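Local coordinates for protein ubiquitin-like-conjugating enzyme ATG10 (Saccharomyces cerevisiae, PDB 4EBR) that acts as an E2-like enzyme of autophagy, catalysing the conjugation of the ubiquitin-like protein ATG12 to ATG5, at residues S15-Q20 against V31-E36. Residues are numbered along the deposited sequence; the frame is centred on the assembly and turned at random.
Sequences SLYDSQ and VHLNDE
Y17, near the C-terminal end of helix 6-18, brings its ring up to V31 and L33 of strand 28-33, an edge strand of the antiparallel sheet of this E2-like fold. The helix packs on the sheet here, and ten residues of mostly loop lead from one segment to the other. Because V31 and L33 sit two apart on the strand, both send their side chains toward the helix, while H32 between them points away and its backbone pairs with L41 of the neighbouring strand. The ring of Y17 reaches the strand because CG stands anti to the backbone N (chi1 -179°). L33 CD2 lies over one face, 4.2 Å from the ring centroid and 24° off the ring normal, a CH-pi contact shifted toward the rim: its nearest ring atom is CG of Y17, at 3.9 Å. V31 comes from another direction, with CG1 at the ring edge, near its plane. Y17 also meets the ring of H23 edge to face, and L40 of strand 40-44 touches Y17, V31 and L33 alike, so the next strand joins the same apolar patch. An alanine in place of Y17 would probably leave L33 CD2 without the ring face it rests on and take away the ring edge beside V31 CG1, weakening the hold of the helix end on the sheet. Near that end S19 OG donates a hydrogen bond to L16 O, 2.6 Å, and Q20 leaves helical geometry with a positive phi. The nearest approach between the segments is V31 CG1 to Y17 CE1, 3.5 Å.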
loop_
_atom_site.group_PDB
_atom_site.type_symbol
_atom_site.label_atom_id
_atom_site.label_comp_id
_atom_site.label_asym_id
_atom_site.label_seq_id
_atom_site.Cartn_x
_atom_site.Cartn_y
_atom_site.Cartn_z
ATOM N N SER A 15 -22.744 -5.023 -9.500
ATOM C CA SER A 15 -23.630 -6.143 -9.248
ATOM C C SER A 15 -23.866 -6.343 -7.744
ATOM O O SER A 15 -24.986 -6.592 -7.305
ATOM C CB SER A 15 -23.052 -7.400 -9.881
ATOM O OG SER A 15 -23.617 -8.549 -9.294
ATOM N N LEU A 16 -22.810 -6.214 -6.955
ATOM C CA LEU A 16 -22.921 -6.353 -5.510
ATOM C C LEU A 16 -23.856 -5.299 -4.913
ATOM O O LEU A 16 -24.723 -5.607 -4.090
ATOM C CB LEU A 16 -21.543 -6.212 -4.886
ATOM C CG LEU A 16 -21.272 -6.901 -3.564
ATOM C CD1 LEU A 16 -21.665 -8.353 -3.670
ATOM C CD2 LEU A 16 -19.796 -6.779 -3.296
ATOM N N TYR A 17 -23.663 -4.052 -5.330
ATOM C CA TYR A 17 -24.520 -2.949 -4.926
ATOM C C TYR A 17 -25.982 -3.257 -5.256
ATOM O O TYR A 17 -26.885 -2.938 -4.486
ATOM C CB TYR A 17 -24.074 -1.679 -5.653
ATOM C CG TYR A 17 -24.860 -0.424 -5.329
ATOM C CD1 TYR A 17 -24.507 0.375 -4.256
ATOM C CD2 TYR A 17 -25.935 -0.017 -6.123
ATOM C CE1 TYR A 17 -25.211 1.535 -3.962
ATOM C CE2 TYR A 17 -26.647 1.150 -5.838
ATOM C CZ TYR A 17 -26.281 1.917 -4.754
ATOM O OH TYR A 17 -26.964 3.074 -4.443
ATOM N N ASP A 18 -26.216 -3.884 -6.401
ATOM C CA ASP A 18 -27.582 -4.144 -6.828
ATOM C C ASP A 18 -28.282 -5.174 -5.961
ATOM O O ASP A 18 -29.467 -5.060 -5.712
ATOM C CB ASP A 18 -27.631 -4.543 -8.300
ATOM C CG ASP A 18 -27.434 -3.358 -9.221
ATOM O OD1 ASP A 18 -27.778 -2.230 -8.799
ATOM O OD2 ASP A 18 -26.937 -3.552 -10.355
ATOM N N SER A 19 -27.541 -6.159 -5.472
ATOM C CA SER A 19 -28.120 -7.220 -4.650
ATOM C C SER A 19 -28.647 -6.693 -3.317
ATOM O O SER A 19 -29.349 -7.399 -2.585
ATOM C CB SER A 19 -27.086 -8.311 -4.391
ATOM O OG SER A 19 -26.056 -7.833 -3.556
ATOM N N GLN A 20 -28.285 -5.452 -3.013
ATOM C CA GLN A 20 -28.691 -4.787 -1.784
ATOM C C GLN A 20 -28.160 -5.511 -0.555
ATOM O O GLN A 20 -28.688 -5.345 0.545
ATOM C CB GLN A 20 -30.213 -4.646 -1.717
ATOM C CG GLN A 20 -30.807 -3.891 -2.891
ATOM C CD GLN A 20 -31.449 -2.586 -2.472
ATOM O OE1 GLN A 20 -32.141 -2.518 -1.451
ATOM N NE2 GLN A 20 -31.218 -1.537 -3.255
ATOM N N VAL A 31 -24.903 3.607 1.947
ATOM C CA VAL A 31 -24.107 3.006 0.883
ATOM C C VAL A 31 -24.014 4.004 -0.262
ATOM O O VAL A 31 -25.031 4.537 -0.699
ATOM C CB VAL A 31 -24.821 1.754 0.319
ATOM C CG1 VAL A 31 -23.945 1.048 -0.685
ATOM C CG2 VAL A 31 -25.228 0.800 1.439
ATOM N N HIS A 32 -22.817 4.264 -0.769
ATOM C CA HIS A 32 -22.693 5.200 -1.880
ATOM C C HIS A 32 -21.744 4.673 -2.908
ATOM O O HIS A 32 -20.601 4.361 -2.583
ATOM C CB HIS A 32 -22.130 6.527 -1.411
ATOM C CG HIS A 32 -23.054 7.305 -0.545
ATOM N ND1 HIS A 32 -23.830 8.335 -1.030
ATOM C CD2 HIS A 32 -23.320 7.219 0.777
ATOM C CE1 HIS A 32 -24.539 8.851 -0.042
ATOM N NE2 HIS A 32 -24.249 8.191 1.066
ATOM N N LEU A 33 -22.168 4.646 -4.167
ATOM C CA LEU A 33 -21.274 4.256 -5.250
ATOM C C LEU A 33 -20.671 5.508 -5.884
ATOM O O LEU A 33 -21.394 6.420 -6.285
ATOM C CB LEU A 33 -22.026 3.441 -6.302
ATOM C CG LEU A 33 -21.304 2.206 -6.847
ATOM C CD1 LEU A 33 -20.637 1.432 -5.720
ATOM C CD2 LEU A 33 -22.269 1.316 -7.615
ATOM N N ASN A 34 -19.344 5.547 -5.963
ATOM C CA ASN A 34 -18.640 6.723 -6.457
ATOM C C ASN A 34 -19.076 7.021 -7.880
ATOM O O ASN A 34 -19.680 6.171 -8.530
ATOM C CB ASN A 34 -17.118 6.597 -6.325
ATOM C CG ASN A 34 -16.524 5.562 -7.245
ATOM O OD1 ASN A 34 -17.194 5.018 -8.118
ATOM N ND2 ASN A 34 -15.238 5.283 -7.058
ATOM N N ASP A 35 -18.805 8.230 -8.354
ATOM C CA ASP A 35 -19.281 8.647 -9.667
ATOM C C ASP A 35 -18.978 7.642 -10.779
ATOM O O ASP A 35 -19.803 7.444 -11.666
ATOM C CB ASP A 35 -18.730 10.028 -10.026
ATOM C CG ASP A 35 -19.567 11.154 -9.449
ATOM O OD1 ASP A 35 -19.014 12.256 -9.222
ATOM O OD2 ASP A 35 -20.782 10.938 -9.236
ATOM N N GLU A 36 -17.819 6.989 -10.719
ATOM C CA GLU A 36 -17.435 6.051 -11.773
ATOM C C GLU A 36 -17.966 4.635 -11.565
ATOM O O GLU A 36 -17.664 3.746 -12.361
ATOM C CB GLU A 36 -15.911 5.990 -11.924
ATOM C CG GLU A 36 -15.264 7.291 -12.342
ATOM C CD GLU A 36 -15.799 7.832 -13.669
ATOM O OE1 GLU A 36 -16.151 7.002 -14.543
ATOM O OE2 GLU A 36 -15.864 9.083 -13.838
#